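Local coordinates for metallo-beta-lactamase 1 (Acinetobacter baumannii, PDB 5MMD), which probably hydrolyses beta-lactam antibiotics to substituted beta-amino acids, using zinc ions as cofactor, and so takes part in antibiotic resistance, at residues A[19-24]-A[33-38]; A[46-51]-A[75-80]; A[144-149]-A[189-194]; A[162-167]-A[207-212]; A[176-181]-A[219-224]. All blocks are in the same frame, centred on the assembly; numbering follows the deposited sequence.

In the fold
The model has the alpha-beta/beta-alpha sandwich of metallo-beta-lactamases; contacts 1 and 2 lie in its seven-stranded sheet, centres about 10 Å apart, joined by a probable hydrogen bond, Ile48 N to Leu37 O at 2.8 Å. Contact 2 runs into the zinc ligands His78 and His80, while Ser34 of contact 1 has its side chain about 4 Å from those of Asp82 and His201 at the second zinc. Contact 3 joins the other sheet to the end of helix 180-190; Thr77 O to Leu145 N, 2.8 Å, probably ties it to contact 2. Contacts 4 and 5 share helix 208-223, and contact 4 carries a further zinc on His212. Contact 5 is peripheral, the Ile177 side chain about 12 Å from a zinc.

Contact 1 (A[19-24]-A[33-38]); sequences LHKSYS and SSNGLV
The His20 ring lies over Gly36, whose CA sits under one ring face, 3.5 Å from the ring centroid and offset toward the rim, while Leu37 O lies at the ring edge, in its plane. A chi1 of 66° holds the imidazole between the backbone N and carbonyl carbon of its own residue, the torsion that swings it across to the glycine. The Tyr23 ring takes Ser33 CB over one face, 4.0 Å from its centroid; Tyr23 OH bonds to Glu9. These pairs belong to the antiparallel hairpin of strands 17-26 and 32-41, in which His20 with Gly36 and Ser22 with Ser34 are the hydrogen-bonded pairs. A water joins His20 ND1, Ser22 OG and Ser34 O on the His20 and Ser22 face; Ser22 OG also bonds to Trp52 N and Ser34 OG to Lys83. On the face of Lys21 and Tyr23, Lys21 and Asn35 run alongside each other, pointing the same way. The lysine chain bends at chi3 and chi4 to bring NZ to Asn35 OD1 at 2.7 Å, tilted 18° from the amide carbonyl plane. Asn35 ND2 is held by Gly202 O and Pro199 O, and Leu19 CD1 packs on Asn35 CB at 3.7 Å.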
# COMPACT_ATOMS: atom_id res chain seq x y z
N LEU A 19 -6.62 -2.00 -9.61
CA LEU A 19 -6.85 -1.97 -8.16
C LEU A 19 -7.35 -3.34 -7.71
O LEU A 19 -8.32 -3.87 -8.27
CB LEU A 19 -7.87 -0.90 -7.82
CG LEU A 19 -8.42 -0.80 -6.40
CD1 LEU A 19 -7.50 -0.04 -5.54
CD2 LEU A 19 -9.76 -0.12 -6.43
N HIS A 20 -6.72 -3.92 -6.69
CA HIS A 20 -7.23 -5.16 -6.14
C HIS A 20 -7.78 -4.87 -4.72
O HIS A 20 -7.25 -4.04 -3.97
CB HIS A 20 -6.17 -6.27 -6.17
CG HIS A 20 -4.97 -6.04 -5.29
ND1 HIS A 20 -4.95 -6.39 -3.95
CD2 HIS A 20 -3.73 -5.58 -5.57
CE1 HIS A 20 -3.78 -6.08 -3.43
NE2 HIS A 20 -3.00 -5.63 -4.41
N LYS A 21 -8.88 -5.54 -4.39
CA LYS A 21 -9.58 -5.24 -3.17
C LYS A 21 -9.89 -6.54 -2.52
O LYS A 21 -10.39 -7.45 -3.17
CB LYS A 21 -10.83 -4.43 -3.47
CG LYS A 21 -11.52 -3.86 -2.25
CD LYS A 21 -12.81 -3.10 -2.66
CE LYS A 21 -12.55 -1.95 -3.61
NZ LYS A 21 -11.78 -0.80 -3.00
N SER A 22 -9.51 -6.67 -1.25
CA SER A 22 -9.76 -7.92 -0.52
C SER A 22 -10.27 -7.60 0.85
O SER A 22 -10.12 -6.48 1.31
CB SER A 22 -8.49 -8.77 -0.43
OG SER A 22 -7.44 -8.07 0.20
N TYR A 23 -10.90 -8.58 1.49
CA TYR A 23 -11.66 -8.33 2.71
C TYR A 23 -11.20 -9.11 3.94
O TYR A 23 -10.65 -10.20 3.84
CB TYR A 23 -13.14 -8.66 2.46
CG TYR A 23 -13.80 -7.79 1.40
CD1 TYR A 23 -13.64 -8.08 0.04
CD2 TYR A 23 -14.61 -6.72 1.76
CE1 TYR A 23 -14.26 -7.31 -0.92
CE2 TYR A 23 -15.26 -5.93 0.79
CZ TYR A 23 -15.07 -6.24 -0.55
OH TYR A 23 -15.67 -5.48 -1.55
N SER A 24 -11.47 -8.53 5.11
CA SER A 24 -11.34 -9.26 6.37
C SER A 24 -12.34 -8.74 7.39
O SER A 24 -12.69 -7.56 7.37
CB SER A 24 -9.92 -9.13 6.95
OG SER A 24 -9.77 -9.91 8.11
N SER A 33 -12.46 -3.65 3.93
CA SER A 33 -11.77 -4.01 2.71
C SER A 33 -10.39 -3.33 2.68
O SER A 33 -10.18 -2.31 3.32
CB SER A 33 -12.58 -3.60 1.47
OG SER A 33 -12.69 -2.19 1.39
N SER A 34 -9.50 -3.85 1.87
CA SER A 34 -8.14 -3.30 1.74
C SER A 34 -7.76 -3.23 0.29
O SER A 34 -8.05 -4.16 -0.43
CB SER A 34 -7.16 -4.15 2.51
OG SER A 34 -5.81 -3.90 2.11
N ASN A 35 -7.08 -2.15 -0.12
CA ASN A 35 -6.67 -1.93 -1.51
C ASN A 35 -5.20 -2.28 -1.74
O ASN A 35 -4.38 -2.12 -0.85
CB ASN A 35 -6.84 -0.48 -1.93
CG ASN A 35 -8.27 0.00 -1.84
OD1 ASN A 35 -9.22 -0.75 -2.05
ND2 ASN A 35 -8.43 1.27 -1.51
N GLY A 36 -4.89 -2.69 -2.95
CA GLY A 36 -3.50 -2.71 -3.42
C GLY A 36 -3.54 -2.49 -4.93
O GLY A 36 -4.64 -2.27 -5.46
N LEU A 37 -2.39 -2.51 -5.60
CA LEU A 37 -2.39 -2.39 -7.06
C LEU A 37 -1.67 -3.54 -7.72
O LEU A 37 -0.81 -4.20 -7.14
CB LEU A 37 -1.75 -1.08 -7.52
CG LEU A 37 -2.36 0.26 -7.07
CD1 LEU A 37 -1.53 1.46 -7.50
CD2 LEU A 37 -3.80 0.43 -7.58
N VAL A 38 -2.00 -3.75 -8.98
CA VAL A 38 -1.15 -4.51 -9.86
C VAL A 38 -0.76 -3.52 -10.98
O VAL A 38 -1.62 -2.91 -11.64
CB VAL A 38 -1.84 -5.78 -10.44
CG1 VAL A 38 -0.87 -6.57 -11.31
CG2 VAL A 38 -2.40 -6.63 -9.35
O HOH W 1 -6.32 -6.17 -1.56
O HOH W 2 -13.89 0.22 -0.84

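Contact 2 (A[46-51]-A[75-80]); sequences FIIDTP and ISTHSH. With ZN (zinc ion), chain E.
Asp49 OD2 is gripped by two hydroxyls: Thr77 OG1 donates to it at 2.7 Å, and Tyr156 OH bonds to it from outside the two segments. The other carboxylate oxygen, Asp49 OD1, takes the backbone N-H of Thr77 at 2.7 Å, so Thr77 holds the carboxylate by both oxygens, each using its syn lone pair. This happens where two parallel strands of the metallo-beta-lactamase sheet, 44-48 and 70-75, run out into loops, the second of them the zinc-binding HxHxD loop. A chi1 of 62° turns Thr77 OG1 to OD2 while the backbone N of the same residue serves OD1. Three bonds, that of Tyr156 OH included, should fix the rotation of the carboxylate. Just upstream, Ile75 is bonded on both its polar backbone atoms, N to Ile47 O at 2.9 Å and O to Asp49 N at 2.7 Å. Ile75 CG2 packs against Phe46 CE1 at 3.7 Å. Ile75 CB lies at the edge of the Phe46 ring, in its plane, and Ile48 lies alongside Ile75. Directly after Thr77 come the zinc ligands: His78 through NE2 at 2.1 Å from zinc and His80 through ND1 at 2.0 Å, with His140 and a water completing the set.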
# COMPACT_ATOMS: atom_id res chain seq x y z
N PHE A 46 3.77 -6.04 -11.34
CA PHE A 46 4.31 -5.85 -10.00
C PHE A 46 3.15 -5.64 -9.05
O PHE A 46 2.25 -4.84 -9.35
CB PHE A 46 5.28 -4.68 -9.95
CG PHE A 46 6.32 -4.83 -8.88
CD1 PHE A 46 6.03 -4.49 -7.59
CD2 PHE A 46 7.56 -5.35 -9.17
CE1 PHE A 46 6.99 -4.65 -6.57
CE2 PHE A 46 8.52 -5.50 -8.16
CZ PHE A 46 8.20 -5.16 -6.87
N ILE A 47 3.12 -6.39 -7.96
CA ILE A 47 2.08 -6.21 -6.93
C ILE A 47 2.48 -5.19 -5.88
O ILE A 47 3.55 -5.30 -5.26
CB ILE A 47 1.78 -7.50 -6.22
CG1 ILE A 47 1.24 -8.50 -7.21
CG2 ILE A 47 0.73 -7.29 -5.12
CD1 ILE A 47 1.36 -9.93 -6.75
N ILE A 48 1.65 -4.17 -5.72
CA ILE A 48 1.78 -3.21 -4.62
C ILE A 48 0.76 -3.56 -3.52
O ILE A 48 -0.44 -3.29 -3.66
CB ILE A 48 1.60 -1.77 -5.07
CG1 ILE A 48 2.60 -1.42 -6.18
CG2 ILE A 48 1.73 -0.82 -3.87
CD1 ILE A 48 2.43 0.03 -6.76
N ASP A 49 1.31 -4.16 -2.47
CA ASP A 49 0.62 -4.71 -1.27
C ASP A 49 -0.11 -5.99 -1.58
O ASP A 49 -0.79 -6.10 -2.60
CB ASP A 49 -0.29 -3.66 -0.64
CG ASP A 49 0.49 -2.66 0.15
OD1 ASP A 49 1.65 -2.98 0.44
OD2 ASP A 49 -0.01 -1.56 0.45
N THR A 50 0.10 -7.01 -0.74
CA THR A 50 -0.62 -8.24 -0.94
C THR A 50 -2.08 -8.06 -0.52
O THR A 50 -2.42 -7.13 0.20
CB THR A 50 -0.03 -9.42 -0.14
OG1 THR A 50 -0.42 -9.29 1.25
CG2 THR A 50 1.49 -9.49 -0.25
N PRO A 51 -2.93 -8.94 -1.01
CA PRO A 51 -4.29 -9.04 -0.45
C PRO A 51 -4.23 -9.46 1.03
O PRO A 51 -3.18 -9.86 1.52
CB PRO A 51 -4.94 -10.10 -1.34
CG PRO A 51 -4.31 -9.89 -2.68
CD PRO A 51 -2.82 -9.62 -2.30
N ILE A 75 5.75 -5.57 -3.46
CA ILE A 75 6.23 -4.73 -2.40
C ILE A 75 5.10 -4.53 -1.35
O ILE A 75 3.93 -4.35 -1.72
CB ILE A 75 6.72 -3.37 -2.93
CG1 ILE A 75 7.13 -2.50 -1.74
CG2 ILE A 75 5.67 -2.70 -3.78
CD1 ILE A 75 8.25 -1.63 -1.98
N SER A 76 5.45 -4.58 -0.06
CA SER A 76 4.47 -4.29 1.00
C SER A 76 4.83 -2.95 1.66
O SER A 76 5.99 -2.71 1.97
CB SER A 76 4.39 -5.39 2.04
OG SER A 76 3.98 -6.60 1.46
N THR A 77 3.83 -2.09 1.83
CA THR A 77 4.10 -0.69 2.16
C THR A 77 4.05 -0.39 3.65
O THR A 77 4.43 0.70 4.07
CB THR A 77 3.13 0.25 1.39
OG1 THR A 77 1.77 -0.00 1.78
CG2 THR A 77 3.25 0.03 -0.10
N HIS A 78 3.57 -1.34 4.45
CA HIS A 78 3.96 -1.36 5.88
C HIS A 78 3.68 -2.76 6.41
O HIS A 78 3.21 -3.62 5.65
CB HIS A 78 3.25 -0.28 6.71
CG HIS A 78 1.76 -0.40 6.80
ND1 HIS A 78 0.91 -0.13 5.74
CD2 HIS A 78 0.95 -0.66 7.87
CE1 HIS A 78 -0.34 -0.27 6.14
NE2 HIS A 78 -0.35 -0.58 7.42
N SER A 79 3.92 -2.97 7.71
CA SER A 79 3.92 -4.32 8.25
C SER A 79 2.53 -4.96 8.47
O SER A 79 2.45 -6.20 8.55
CB SER A 79 4.68 -4.34 9.59
OG SER A 79 3.97 -3.63 10.58
N HIS A 80 1.46 -4.16 8.55
CA HIS A 80 0.13 -4.71 8.93
C HIS A 80 -0.36 -5.80 7.97
O HIS A 80 -0.04 -5.83 6.77
CB HIS A 80 -0.90 -3.60 9.05
CG HIS A 80 -0.70 -2.72 10.25
ND1 HIS A 80 -1.23 -1.46 10.36
CD2 HIS A 80 -0.03 -2.95 11.40
CE1 HIS A 80 -0.90 -0.95 11.53
NE2 HIS A 80 -0.16 -1.82 12.17
ZN ZN E . -2.01 -0.48 8.76
O HOH W 3 -3.59 -1.13 8.18

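Contact 3 (A[144-149]-A[189-194]); sequences NLVVWI and SKYPEA
Trp148 and Tyr191 run antiparallel, each lying along the other, with the tyrosine ring over one face of the indole. Tyr191 CD1 stands 3.3 Å above the indole plane, over its centre, and Tyr191 CE1 approaches Trp148 CG at 3.2 Å. The planes are tilted by 40°, and the centroids of the tyrosine ring and the five-membered ring are 4.5 Å apart, so the two rings meet obliquely, CD1 and CE1 being the nearest tyrosine atoms. With chi1 at 176°, Trp148 carries its indole out from strand 146-149 to lie beneath Tyr191. This strand is in the middle of the five-stranded sheet of the sandwich. Helix 180-190 ends just before Tyr191; a type I turn from Tyr191 to Ala194, closed by Ala194 N to Tyr191 O, then leads on toward strand 196-199. The turn brings Ala194 to the edge of the indole, where Ala194 CB lies 3.5 Å from Trp148 CZ3 and Ala194 CA sits in the ring plane. Across the tyrosine ring from CD1, Val146 CG2 touches Tyr191 CE2 at 4.2 Å. Leu155 of the adjacent strand borders Val146, Trp148 and Tyr191 alike, while Tyr134 touches Val146 and Tyr191.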
# COMPACT_ATOMS: atom_id res chain seq x y z
N ASN A 144 5.32 3.39 7.26
CA ASN A 144 4.47 3.42 6.06
C ASN A 144 5.21 4.08 4.89
O ASN A 144 5.89 5.10 5.04
CB ASN A 144 3.09 4.08 6.27
CG ASN A 144 3.10 5.41 7.03
OD1 ASN A 144 2.10 5.73 7.69
ND2 ASN A 144 4.15 6.20 6.91
N LEU A 145 5.09 3.42 3.74
CA LEU A 145 5.65 3.87 2.46
C LEU A 145 4.55 4.22 1.46
O LEU A 145 3.45 3.68 1.52
CB LEU A 145 6.51 2.77 1.82
CG LEU A 145 7.61 2.11 2.61
CD1 LEU A 145 8.28 0.94 1.83
CD2 LEU A 145 8.64 3.16 2.98
N VAL A 146 4.90 5.10 0.51
CA VAL A 146 4.08 5.35 -0.68
C VAL A 146 4.81 4.96 -1.94
O VAL A 146 6.04 4.88 -1.95
CB VAL A 146 3.63 6.81 -0.81
CG1 VAL A 146 2.90 7.26 0.47
CG2 VAL A 146 4.78 7.72 -1.13
N VAL A 147 4.05 4.69 -3.00
CA VAL A 147 4.64 4.25 -4.26
C VAL A 147 4.08 5.05 -5.41
O VAL A 147 2.86 5.11 -5.60
CB VAL A 147 4.37 2.77 -4.51
CG1 VAL A 147 5.02 2.32 -5.77
CG2 VAL A 147 4.86 1.92 -3.30
N TRP A 148 4.99 5.65 -6.17
CA TRP A 148 4.69 6.57 -7.25
C TRP A 148 4.93 5.89 -8.56
O TRP A 148 5.96 5.22 -8.75
CB TRP A 148 5.55 7.80 -7.11
CG TRP A 148 5.48 8.86 -8.17
CD1 TRP A 148 6.52 9.26 -8.97
CD2 TRP A 148 4.38 9.73 -8.48
NE1 TRP A 148 6.14 10.31 -9.77
CE2 TRP A 148 4.82 10.61 -9.50
CE3 TRP A 148 3.07 9.85 -8.01
CZ2 TRP A 148 4.00 11.60 -10.06
CZ3 TRP A 148 2.25 10.83 -8.58
CH2 TRP A 148 2.73 11.70 -9.57
N ILE A 149 3.96 6.04 -9.47
CA ILE A 149 4.10 5.56 -10.82
C ILE A 149 4.28 6.77 -11.74
O ILE A 149 3.30 7.39 -12.14
CB ILE A 149 2.88 4.76 -11.26
CG1 ILE A 149 2.42 3.85 -10.12
CG2 ILE A 149 3.20 3.98 -12.55
CD1 ILE A 149 1.23 3.01 -10.48
N SER A 189 4.30 18.06 -1.23
CA SER A 189 5.39 18.77 -1.92
C SER A 189 6.05 17.95 -3.01
O SER A 189 6.48 18.49 -4.03
CB SER A 189 6.47 19.20 -0.93
OG SER A 189 6.05 20.36 -0.24
N LYS A 190 6.11 16.64 -2.78
CA LYS A 190 6.83 15.76 -3.69
C LYS A 190 5.98 15.41 -4.92
O LYS A 190 6.53 15.29 -6.01
CB LYS A 190 7.26 14.48 -2.97
CG LYS A 190 8.43 13.78 -3.66
CD LYS A 190 8.94 12.65 -2.81
CE LYS A 190 10.02 11.82 -3.52
NZ LYS A 190 11.30 12.52 -3.66
N TYR A 191 4.66 15.31 -4.74
CA TYR A 191 3.79 14.83 -5.82
C TYR A 191 2.70 15.85 -6.18
O TYR A 191 1.52 15.54 -6.23
CB TYR A 191 3.20 13.48 -5.44
CG TYR A 191 4.29 12.46 -5.10
CD1 TYR A 191 5.08 11.92 -6.10
CD2 TYR A 191 4.52 12.04 -3.79
CE1 TYR A 191 6.08 11.00 -5.81
CE2 TYR A 191 5.49 11.10 -3.49
CZ TYR A 191 6.28 10.59 -4.49
OH TYR A 191 7.27 9.68 -4.20
N PRO A 192 3.11 17.08 -6.49
CA PRO A 192 2.08 18.08 -6.77
C PRO A 192 1.20 17.76 -8.00
O PRO A 192 0.07 18.29 -8.07
CB PRO A 192 2.90 19.35 -7.01
CG PRO A 192 4.24 18.83 -7.53
CD PRO A 192 4.47 17.60 -6.69
N GLU A 193 1.69 16.95 -8.94
CA GLU A 193 0.95 16.66 -10.18
C GLU A 193 0.28 15.27 -10.16
O GLU A 193 -0.15 14.78 -11.21
CB GLU A 193 1.89 16.77 -11.40
CG GLU A 193 1.95 18.16 -12.10
CD GLU A 193 1.15 18.23 -13.44
OE1 GLU A 193 1.68 17.80 -14.50
OE2 GLU A 193 0.01 18.75 -13.45
N ALA A 194 0.21 14.62 -9.00
CA ALA A 194 -0.47 13.33 -8.96
C ALA A 194 -1.89 13.47 -9.52
O ALA A 194 -2.59 14.43 -9.22
CB ALA A 194 -0.52 12.77 -7.57

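Contact 4 (A[162-167]-A[207-212]); sequences RSLESS and FELLKH. With ZN (zinc ion), chain D.
His212 works at both nitrogens of its ring: ND1 binds a zinc ion apart from the two of the active site, with a water as a further ligand, while NE2 donates to Ser166 O at 2.7 Å. The acceptor lies in the imidazole plane, 3° out of it, although the N-H...O angle of 131° is bent. A chi1 of 177° sends the ring straight out from helix 208-223 into the type I turn of Ser163 to Ser166, closed by Ser166 N to Ser163 O, with Ser163 OG and Ser166 OG hydrogen-bonded at 2.9 Å. Leu164 covers one side, its CA over the ring face at 4.0 Å from the centroid and its CD2 at 3.4 Å from His212 CB. Leu164 CG also meets Leu209 CD1 at 3.7 Å, and its CD1 touches Glu208 OE1 at 3.3 Å. Because NE2 carries a proton for Ser166, the lone pair of ND1 is left for zinc, and the carbonyl bond probably makes the ring a somewhat better metal donor.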
# COMPACT_ATOMS: atom_id res chain seq x y z
N ARG A 162 -5.73 8.68 3.70
CA ARG A 162 -7.13 8.39 3.94
C ARG A 162 -8.02 8.77 2.77
O ARG A 162 -7.77 9.74 2.07
CB ARG A 162 -7.60 9.14 5.19
CG ARG A 162 -6.79 8.75 6.44
CD ARG A 162 -7.06 7.30 6.85
NE ARG A 162 -8.42 7.16 7.38
CZ ARG A 162 -9.06 6.01 7.60
NH1 ARG A 162 -8.48 4.83 7.34
NH2 ARG A 162 -10.28 6.06 8.11
N SER A 163 -9.10 8.00 2.61
CA SER A 163 -10.09 8.27 1.58
C SER A 163 -10.86 9.54 1.90
O SER A 163 -11.02 9.94 3.08
CB SER A 163 -11.05 7.09 1.44
OG SER A 163 -11.89 7.06 2.56
N LEU A 164 -11.34 10.20 0.85
CA LEU A 164 -12.06 11.46 1.05
C LEU A 164 -13.31 11.26 1.91
O LEU A 164 -13.79 12.22 2.52
CB LEU A 164 -12.47 12.10 -0.27
CG LEU A 164 -11.57 13.15 -0.92
CD1 LEU A 164 -12.41 13.78 -2.06
CD2 LEU A 164 -11.07 14.21 0.04
N GLU A 165 -13.86 10.05 1.92
CA GLU A 165 -15.10 9.79 2.68
C GLU A 165 -14.86 9.60 4.19
O GLU A 165 -15.80 9.53 4.99
CB GLU A 165 -15.82 8.54 2.12
CG GLU A 165 -16.36 8.73 0.71
CD GLU A 165 -15.26 8.75 -0.40
OE1 GLU A 165 -14.20 8.09 -0.26
OE2 GLU A 165 -15.51 9.45 -1.41
N SER A 166 -13.59 9.54 4.57
CA SER A 166 -13.20 9.33 5.96
C SER A 166 -13.10 10.65 6.69
O SER A 166 -12.46 11.57 6.20
CB SER A 166 -11.86 8.61 6.02
OG SER A 166 -11.94 7.32 5.46
N SER A 167 -13.77 10.76 7.82
CA SER A 167 -13.69 11.94 8.67
C SER A 167 -12.48 11.89 9.62
O SER A 167 -12.20 12.86 10.32
CB SER A 167 -14.97 12.08 9.53
OG SER A 167 -14.94 11.01 10.47
N PHE A 207 -5.73 14.31 -6.29
CA PHE A 207 -4.76 14.94 -5.41
C PHE A 207 -5.41 15.38 -4.11
O PHE A 207 -4.71 15.49 -3.09
CB PHE A 207 -4.11 16.13 -6.13
CG PHE A 207 -3.15 16.91 -5.28
CD1 PHE A 207 -1.79 16.58 -5.26
CD2 PHE A 207 -3.57 18.01 -4.54
CE1 PHE A 207 -0.90 17.29 -4.50
CE2 PHE A 207 -2.67 18.73 -3.77
CZ PHE A 207 -1.33 18.37 -3.76
N GLU A 208 -6.73 15.59 -4.11
CA GLU A 208 -7.41 16.04 -2.87
C GLU A 208 -7.19 15.07 -1.69
O GLU A 208 -7.23 15.47 -0.54
CB GLU A 208 -8.92 16.25 -3.09
CG GLU A 208 -9.63 16.93 -1.89
CD GLU A 208 -11.12 17.27 -2.15
OE1 GLU A 208 -11.66 16.79 -3.18
OE2 GLU A 208 -11.76 18.03 -1.36
N LEU A 209 -6.96 13.79 -1.97
CA LEU A 209 -6.76 12.85 -0.89
C LEU A 209 -5.54 13.22 -0.05
O LEU A 209 -5.55 13.00 1.18
CB LEU A 209 -6.61 11.43 -1.41
CG LEU A 209 -7.94 10.67 -1.55
CD1 LEU A 209 -8.86 11.26 -2.56
CD2 LEU A 209 -7.61 9.21 -1.92
N LEU A 210 -4.52 13.78 -0.69
CA LEU A 210 -3.33 14.21 0.03
C LEU A 210 -3.63 15.39 0.96
O LEU A 210 -3.18 15.38 2.14
CB LEU A 210 -2.22 14.57 -0.96
CG LEU A 210 -1.79 13.46 -1.94
CD1 LEU A 210 -0.55 13.88 -2.70
CD2 LEU A 210 -1.56 12.13 -1.20
N LYS A 211 -4.38 16.37 0.46
CA LYS A 211 -4.76 17.55 1.24
C LYS A 211 -5.68 17.14 2.40
O LYS A 211 -5.50 17.58 3.53
CB LYS A 211 -5.45 18.61 0.38
CG LYS A 211 -4.59 19.21 -0.73
CD LYS A 211 -5.22 20.43 -1.44
NZ LYS A 211 -6.93 21.52 0.17
N HIS A 212 -6.66 16.30 2.08
CA HIS A 212 -7.61 15.77 3.05
C HIS A 212 -6.86 15.07 4.21
O HIS A 212 -7.14 15.29 5.38
CB HIS A 212 -8.58 14.82 2.33
CG HIS A 212 -9.57 14.13 3.23
ND1 HIS A 212 -10.53 14.81 3.95
CD2 HIS A 212 -9.72 12.83 3.54
CE1 HIS A 212 -11.25 13.94 4.64
NE2 HIS A 212 -10.76 12.73 4.42
ZN ZN D . -11.24 16.72 3.70
O HOH W 4 -9.85 18.71 2.97

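Contact 5 (A[176-181]-A[219-224]); sequences KIDQWP and KASNKA
Ser221 OG donates to Asp178 OD1 at 3.1 Å, the one hydrogen bond between the residues leading into helix 180-190 and the last turn of helix 208-223. It reaches that oxygen on the anti side, 24° out of the carboxylate plane. Ser221 has its OG anti to the backbone N, chi1 -173°, and this turns the hydroxyl toward the aspartate.

Apolar contacts lie beside it. Ile177 meets the second helix with its CG2 branch: the methyl sits 3.5 Å from Ser221 N, against the backbone of the turn, and 4.0 Å from Ala220 CB. Pro181 CG adds a looser touch on Ser221 CB at 4.2 Å. Leu169 touches both Ile177 and Ala220 from a neighbouring loop. Farther along the same pair of helices, Trp180 packs on Thr213 and Ala217, with Pro181 on Ala217 and Glu218.

The small side chains of Ala220 and Ser221 are consistent with the close approach of the two backbones, Asp178 CA to Ser221 CA being 5.4 Å. Since the aspartate is exposed and the join lies near the protein surface, the lone Ser221-Asp178 bond probably competes with water.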
# COMPACT_ATOMS: atom_id res chain seq x y z
N LYS A 176 1.92 7.53 14.36
CA LYS A 176 2.76 8.63 14.78
C LYS A 176 1.97 9.90 14.50
O LYS A 176 2.18 10.55 13.46
CB LYS A 176 4.09 8.62 14.04
CG LYS A 176 4.80 7.28 14.07
CD LYS A 176 5.13 6.81 15.48
CE LYS A 176 6.22 7.64 16.10
NZ LYS A 176 6.59 7.19 17.46
N ILE A 177 1.06 10.25 15.40
CA ILE A 177 0.09 11.31 15.13
C ILE A 177 0.79 12.63 14.99
O ILE A 177 0.44 13.45 14.15
CB ILE A 177 -1.01 11.45 16.24
CG1 ILE A 177 -1.95 10.25 16.24
CG2 ILE A 177 -1.83 12.72 15.99
CD1 ILE A 177 -2.60 9.97 14.91
N ASP A 178 1.82 12.84 15.80
CA ASP A 178 2.52 14.10 15.79
C ASP A 178 3.43 14.26 14.57
O ASP A 178 3.71 15.38 14.14
CB ASP A 178 3.29 14.23 17.09
CG ASP A 178 2.38 14.36 18.30
OD1 ASP A 178 1.19 14.76 18.15
OD2 ASP A 178 2.84 14.03 19.41
N GLN A 179 3.87 13.16 13.99
CA GLN A 179 4.68 13.21 12.77
C GLN A 179 3.85 13.25 11.47
O GLN A 179 4.34 13.71 10.43
CB GLN A 179 5.63 12.02 12.72
CG GLN A 179 6.62 11.94 13.91
CD GLN A 179 7.50 10.69 13.80
OE1 GLN A 179 7.51 10.02 12.76
NE2 GLN A 179 8.20 10.35 14.88
N TRP A 180 2.60 12.79 11.54
CA TRP A 180 1.77 12.61 10.35
C TRP A 180 1.55 13.90 9.54
O TRP A 180 1.64 13.88 8.32
CB TRP A 180 0.41 12.02 10.74
CG TRP A 180 -0.24 11.22 9.64
CD1 TRP A 180 -0.10 11.40 8.28
CD2 TRP A 180 -1.13 10.12 9.80
NE1 TRP A 180 -0.84 10.48 7.60
CE2 TRP A 180 -1.49 9.68 8.50
CE3 TRP A 180 -1.67 9.46 10.91
CZ2 TRP A 180 -2.38 8.63 8.29
CZ3 TRP A 180 -2.52 8.41 10.71
CH2 TRP A 180 -2.89 8.00 9.40
N PRO A 181 1.28 15.02 10.20
CA PRO A 181 1.14 16.22 9.38
C PRO A 181 2.39 16.56 8.56
O PRO A 181 2.25 16.80 7.35
CB PRO A 181 0.83 17.32 10.40
CG PRO A 181 0.32 16.60 11.62
CD PRO A 181 1.09 15.30 11.64
N LYS A 219 -5.62 17.97 12.52
CA LYS A 219 -6.74 18.01 13.45
C LYS A 219 -6.52 17.04 14.63
O LYS A 219 -6.69 17.43 15.77
CB LYS A 219 -8.06 17.69 12.73
CG LYS A 219 -8.75 18.95 12.17
CD LYS A 219 -10.04 18.66 11.43
CE LYS A 219 -10.76 19.96 11.09
N ALA A 220 -6.13 15.81 14.33
CA ALA A 220 -5.84 14.83 15.37
C ALA A 220 -4.68 15.29 16.23
O ALA A 220 -4.76 15.28 17.46
CB ALA A 220 -5.56 13.48 14.75
N SER A 221 -3.59 15.75 15.62
CA SER A 221 -2.44 16.19 16.39
C SER A 221 -2.78 17.35 17.31
O SER A 221 -2.41 17.34 18.50
CB SER A 221 -1.29 16.59 15.47
OG SER A 221 -0.13 16.87 16.24
N ASN A 222 -3.49 18.34 16.79
CA ASN A 222 -3.91 19.46 17.63
C ASN A 222 -4.82 19.03 18.77
O ASN A 222 -4.57 19.40 19.91
CB ASN A 222 -4.61 20.53 16.79
CG ASN A 222 -3.67 21.18 15.78
OD1 ASN A 222 -2.50 21.43 16.06
ND2 ASN A 222 -4.20 21.46 14.58
N LYS A 223 -5.84 18.23 18.46
CA LYS A 223 -6.77 17.74 19.49
C LYS A 223 -6.02 17.01 20.59
O LYS A 223 -6.34 17.14 21.77
CB LYS A 223 -7.80 16.79 18.89
CG LYS A 223 -9.14 17.41 18.47
CD LYS A 223 -8.98 18.59 17.50
NZ LYS A 223 -10.99 17.84 16.19
N ALA A 224 -5.02 16.22 20.19
CA ALA A 224 -4.32 15.36 21.13
C ALA A 224 -3.53 16.22 22.12
O ALA A 224 -2.99 17.25 21.74
CB ALA A 224 -3.41 14.42 20.41